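Local coordinates for protein glycosyl hydrolase, family 38 (PDB 5KBP) that probably hydrolyses alpha-mannosidic linkages in carbohydrates, as other members of glycosyl hydrolase family 38 do, at residues His842-Gln853 against Leu887-Glu898. Residues are numbered along the deposited sequence; the frame is centred on the assembly and turned at random.
With SO4 (sulfate ion), chain I.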
# COMPACT_ATOMS: atom_id res chain seq x y z
N HIS A 842 14.59 -16.44 26.06
CA HIS A 842 14.00 -17.66 26.58
C HIS A 842 12.99 -18.21 25.58
O HIS A 842 12.25 -17.46 24.94
CB HIS A 842 13.30 -17.40 27.91
CG HIS A 842 14.21 -16.94 29.00
ND1 HIS A 842 15.55 -17.27 29.05
CD2 HIS A 842 13.98 -16.16 30.09
CE1 HIS A 842 16.10 -16.72 30.12
NE2 HIS A 842 15.17 -16.05 30.77
N LEU A 843 12.96 -19.54 25.44
CA LEU A 843 11.98 -20.16 24.56
C LEU A 843 10.60 -20.06 25.18
O LEU A 843 10.38 -20.49 26.32
CB LEU A 843 12.34 -21.63 24.31
CG LEU A 843 11.39 -22.36 23.36
CD1 LEU A 843 11.39 -21.70 21.98
CD2 LEU A 843 11.74 -23.83 23.25
N VAL A 844 9.66 -19.47 24.45
CA VAL A 844 8.29 -19.26 24.91
C VAL A 844 7.37 -20.19 24.13
O VAL A 844 7.37 -20.18 22.89
CB VAL A 844 7.86 -17.80 24.76
CG1 VAL A 844 6.40 -17.63 25.14
CG2 VAL A 844 8.74 -16.89 25.62
N VAL A 845 6.58 -20.98 24.85
CA VAL A 845 5.60 -21.88 24.26
C VAL A 845 4.26 -21.64 24.95
O VAL A 845 4.20 -21.52 26.17
CB VAL A 845 6.02 -23.36 24.40
CG1 VAL A 845 5.00 -24.27 23.74
CG2 VAL A 845 7.41 -23.58 23.81
N ARG A 846 3.20 -21.57 24.16
CA ARG A 846 1.86 -21.32 24.69
C ARG A 846 0.86 -22.30 24.09
O ARG A 846 0.85 -22.54 22.88
CB ARG A 846 1.41 -19.88 24.42
CG ARG A 846 -0.03 -19.60 24.84
CD ARG A 846 -0.27 -18.11 25.07
NE ARG A 846 0.27 -17.29 23.99
CZ ARG A 846 1.36 -16.54 24.11
NH1 ARG A 846 1.79 -15.82 23.08
NH2 ARG A 846 2.02 -16.50 25.26
N GLY A 847 0.02 -22.86 24.97
CA GLY A 847 -1.10 -23.68 24.55
C GLY A 847 -2.30 -23.40 25.44
O GLY A 847 -2.22 -22.60 26.37
N PHE A 848 -3.41 -24.07 25.13
CA PHE A 848 -4.61 -23.88 25.93
C PHE A 848 -5.42 -25.17 25.95
O PHE A 848 -5.39 -25.96 25.00
CB PHE A 848 -5.46 -22.71 25.43
CG PHE A 848 -6.11 -22.95 24.09
CD1 PHE A 848 -5.37 -22.90 22.92
CD2 PHE A 848 -7.47 -23.21 24.01
CE1 PHE A 848 -5.97 -23.11 21.70
CE2 PHE A 848 -8.07 -23.43 22.79
CZ PHE A 848 -7.33 -23.38 21.63
N ASN A 849 -6.16 -25.36 27.04
CA ASN A 849 -7.03 -26.51 27.18
C ASN A 849 -8.28 -26.34 26.32
O ASN A 849 -8.90 -25.27 26.32
CB ASN A 849 -7.43 -26.70 28.65
CG ASN A 849 -8.05 -28.06 28.93
OD1 ASN A 849 -8.50 -28.75 28.02
ND2 ASN A 849 -8.08 -28.44 30.20
N LEU A 850 -8.64 -27.39 25.59
CA LEU A 850 -9.83 -27.38 24.75
C LEU A 850 -11.08 -27.82 25.50
O LEU A 850 -12.19 -27.58 25.00
CB LEU A 850 -9.62 -28.28 23.53
CG LEU A 850 -8.53 -27.89 22.53
CD1 LEU A 850 -8.23 -29.03 21.58
CD2 LEU A 850 -8.94 -26.65 21.76
N THR A 851 -10.94 -28.45 26.66
CA THR A 851 -12.06 -29.05 27.38
C THR A 851 -12.31 -28.30 28.69
O THR A 851 -11.58 -27.38 29.06
CB THR A 851 -11.80 -30.53 27.65
OG1 THR A 851 -10.86 -30.66 28.73
CG2 THR A 851 -11.22 -31.19 26.42
N ALA A 852 -13.36 -28.73 29.39
CA ALA A 852 -13.72 -28.18 30.69
C ALA A 852 -13.20 -29.03 31.84
O ALA A 852 -13.62 -28.83 32.99
CB ALA A 852 -15.23 -28.03 30.80
N GLN A 853 -12.30 -29.98 31.58
CA GLN A 853 -11.74 -30.84 32.60
C GLN A 853 -10.26 -30.54 32.81
O GLN A 853 -9.58 -30.06 31.90
CB GLN A 853 -11.91 -32.32 32.23
CG GLN A 853 -13.30 -32.88 32.46
CD GLN A 853 -14.29 -32.44 31.40
OE1 GLN A 853 -15.35 -31.90 31.70
NE2 GLN A 853 -13.95 -32.69 30.14
N LEU A 887 -3.35 -29.08 33.62
CA LEU A 887 -3.90 -27.95 32.89
C LEU A 887 -5.35 -27.74 33.30
O LEU A 887 -6.19 -28.64 33.13
CB LEU A 887 -3.79 -28.19 31.39
CG LEU A 887 -4.06 -26.99 30.48
CD1 LEU A 887 -3.14 -25.83 30.83
CD2 LEU A 887 -3.89 -27.38 29.02
N ARG A 888 -5.65 -26.57 33.85
CA ARG A 888 -6.99 -26.28 34.32
C ARG A 888 -7.95 -26.08 33.14
O ARG A 888 -7.51 -25.80 32.02
CB ARG A 888 -6.97 -25.05 35.23
CG ARG A 888 -6.19 -25.27 36.51
CD ARG A 888 -6.35 -24.10 37.47
NE ARG A 888 -5.74 -22.88 36.95
CZ ARG A 888 -4.47 -22.55 37.11
NH1 ARG A 888 -4.00 -21.41 36.61
NH2 ARG A 888 -3.65 -23.36 37.77
N PRO A 889 -9.25 -26.24 33.37
CA PRO A 889 -10.22 -26.08 32.27
C PRO A 889 -10.13 -24.69 31.64
O PRO A 889 -10.20 -23.67 32.33
CB PRO A 889 -11.57 -26.30 32.96
CG PRO A 889 -11.30 -26.25 34.43
CD PRO A 889 -9.90 -26.73 34.59
N PHE A 890 -9.99 -24.68 30.31
CA PHE A 890 -9.93 -23.45 29.52
C PHE A 890 -8.77 -22.56 29.94
O PHE A 890 -8.80 -21.34 29.75
CB PHE A 890 -11.25 -22.67 29.60
CG PHE A 890 -12.46 -23.49 29.23
CD1 PHE A 890 -12.70 -23.82 27.91
CD2 PHE A 890 -13.35 -23.91 30.20
CE1 PHE A 890 -13.82 -24.57 27.56
CE2 PHE A 890 -14.46 -24.66 29.86
CZ PHE A 890 -14.70 -24.98 28.54
N GLU A 891 -7.72 -23.15 30.50
CA GLU A 891 -6.55 -22.38 30.90
C GLU A 891 -5.66 -22.10 29.69
O GLU A 891 -5.46 -22.97 28.84
CB GLU A 891 -5.74 -23.12 31.96
CG GLU A 891 -4.62 -22.30 32.56
CD GLU A 891 -3.59 -23.14 33.30
OE1 GLU A 891 -2.38 -22.93 33.06
OE2 GLU A 891 -4.00 -24.00 34.11
N ILE A 892 -5.14 -20.88 29.62
CA ILE A 892 -4.15 -20.49 28.63
C ILE A 892 -2.80 -20.54 29.33
O ILE A 892 -2.45 -19.63 30.09
CB ILE A 892 -4.44 -19.11 28.04
CG1 ILE A 892 -5.88 -19.02 27.54
CG2 ILE A 892 -3.47 -18.81 26.91
CD1 ILE A 892 -6.31 -17.62 27.19
N ARG A 893 -2.04 -21.60 29.09
CA ARG A 893 -0.77 -21.81 29.77
C ARG A 893 0.39 -21.43 28.86
O ARG A 893 0.39 -21.75 27.66
CB ARG A 893 -0.62 -23.27 30.22
CG ARG A 893 0.64 -23.54 31.02
CD ARG A 893 0.55 -24.87 31.74
NE ARG A 893 -0.46 -24.87 32.80
CZ ARG A 893 -0.71 -25.89 33.60
NH1 ARG A 893 -0.02 -27.02 33.47
NH2 ARG A 893 -1.65 -25.80 34.53
N THR A 894 1.37 -20.73 29.43
CA THR A 894 2.56 -20.31 28.71
C THR A 894 3.80 -20.79 29.45
O THR A 894 3.93 -20.56 30.66
CB THR A 894 2.60 -18.78 28.55
OG1 THR A 894 1.39 -18.33 27.94
CG2 THR A 894 3.78 -18.36 27.69
N TRP A 895 4.70 -21.45 28.73
CA TRP A 895 5.93 -21.98 29.30
C TRP A 895 7.11 -21.06 28.99
O TRP A 895 7.06 -20.23 28.09
CB TRP A 895 6.22 -23.39 28.76
CG TRP A 895 5.27 -24.45 29.23
CD1 TRP A 895 5.47 -25.33 30.25
CD2 TRP A 895 3.98 -24.75 28.68
NE1 TRP A 895 4.38 -26.16 30.37
CE2 TRP A 895 3.45 -25.83 29.42
CE3 TRP A 895 3.22 -24.21 27.63
CZ2 TRP A 895 2.20 -26.38 29.15
CZ3 TRP A 895 1.98 -24.76 27.37
CH2 TRP A 895 1.48 -25.83 28.12
N ARG A 896 8.18 -21.24 29.76
CA ARG A 896 9.44 -20.55 29.53
C ARG A 896 10.58 -21.53 29.75
O ARG A 896 10.67 -22.14 30.82
CB ARG A 896 9.60 -19.34 30.47
CG ARG A 896 11.02 -18.78 30.46
CD ARG A 896 11.30 -17.92 31.69
NE ARG A 896 10.70 -16.59 31.59
CZ ARG A 896 10.94 -15.61 32.46
NH1 ARG A 896 11.76 -15.80 33.48
NH2 ARG A 896 10.36 -14.43 32.30
N PHE A 897 11.43 -21.67 28.74
CA PHE A 897 12.62 -22.53 28.81
C PHE A 897 13.85 -21.63 28.80
O PHE A 897 14.12 -20.95 27.81
CB PHE A 897 12.65 -23.52 27.65
CG PHE A 897 11.56 -24.55 27.70
CD1 PHE A 897 10.32 -24.30 27.13
CD2 PHE A 897 11.78 -25.78 28.30
CE1 PHE A 897 9.32 -25.26 27.17
CE2 PHE A 897 10.78 -26.74 28.35
CZ PHE A 897 9.55 -26.48 27.78
N GLU A 898 14.60 -21.63 29.90
CA GLU A 898 15.79 -20.80 30.00
C GLU A 898 16.96 -21.44 29.26
O GLU A 898 17.71 -20.75 28.55
CB GLU A 898 16.16 -20.55 31.46
CG GLU A 898 15.09 -19.81 32.24
CD GLU A 898 15.67 -18.74 33.15
OE1 GLU A 898 16.89 -18.77 33.40
OE2 GLU A 898 14.90 -17.87 33.60
S SO4 I . -16.21 -31.24 27.89
O1 SO4 I . -17.29 -31.34 26.91
O2 SO4 I . -15.08 -32.05 27.45
O3 SO4 I . -16.69 -31.73 29.18
O4 SO4 I . -15.80 -29.85 28.02
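Asn849, the last residue of strand 843-849, packs against the turn that leads into strand 892-897. Asn849 CB lies between Leu887 CD2, 3.6 Å away, and Arg888 O. With CG anti to the backbone N (chi1 -166°), the amide turns toward that carbonyl, Asn849 CG standing 3.9 Å from Arg888 O. Asn849 ND2 donates to Arg888 O at 3.3 Å from above the carbonyl's plane, while Glu891 N reaches the same oxygen from the opposite face to close the type II turn 888-891. Asn849 ND2 also gives a 2.8 Å bond to Gln853 O. Asn849 OD1 accepts from Thr851 N at 2.8 Å, an Asx turn, and from Thr851 OG1 on the same face, fixing the amide's rotation; a short amide that both donates and accepts suits this junction.

The strands are antiparallel neighbours in the C-terminal beta sandwich domain, flanked by strands 829-836 and 864-870. Gly847 pairs with Arg893; as it has no side chain, the indole edge lies directly against the backbone, Trp895 CZ3 3.6 Å from Gly847 N. On the other face, Arg846 is long enough to pass Thr894, Arg846 NH2 giving Thr894 OG1 a weak, in-plane bond (3.3 Å), and to form a salt bridge with Glu101 through NH1. At the start of strand 843-849, beside the chain's C-terminal end, His842 offers a flat face to the Glu898 methylene, a CH-pi contact with CG 4.0 Å from the ring centroid.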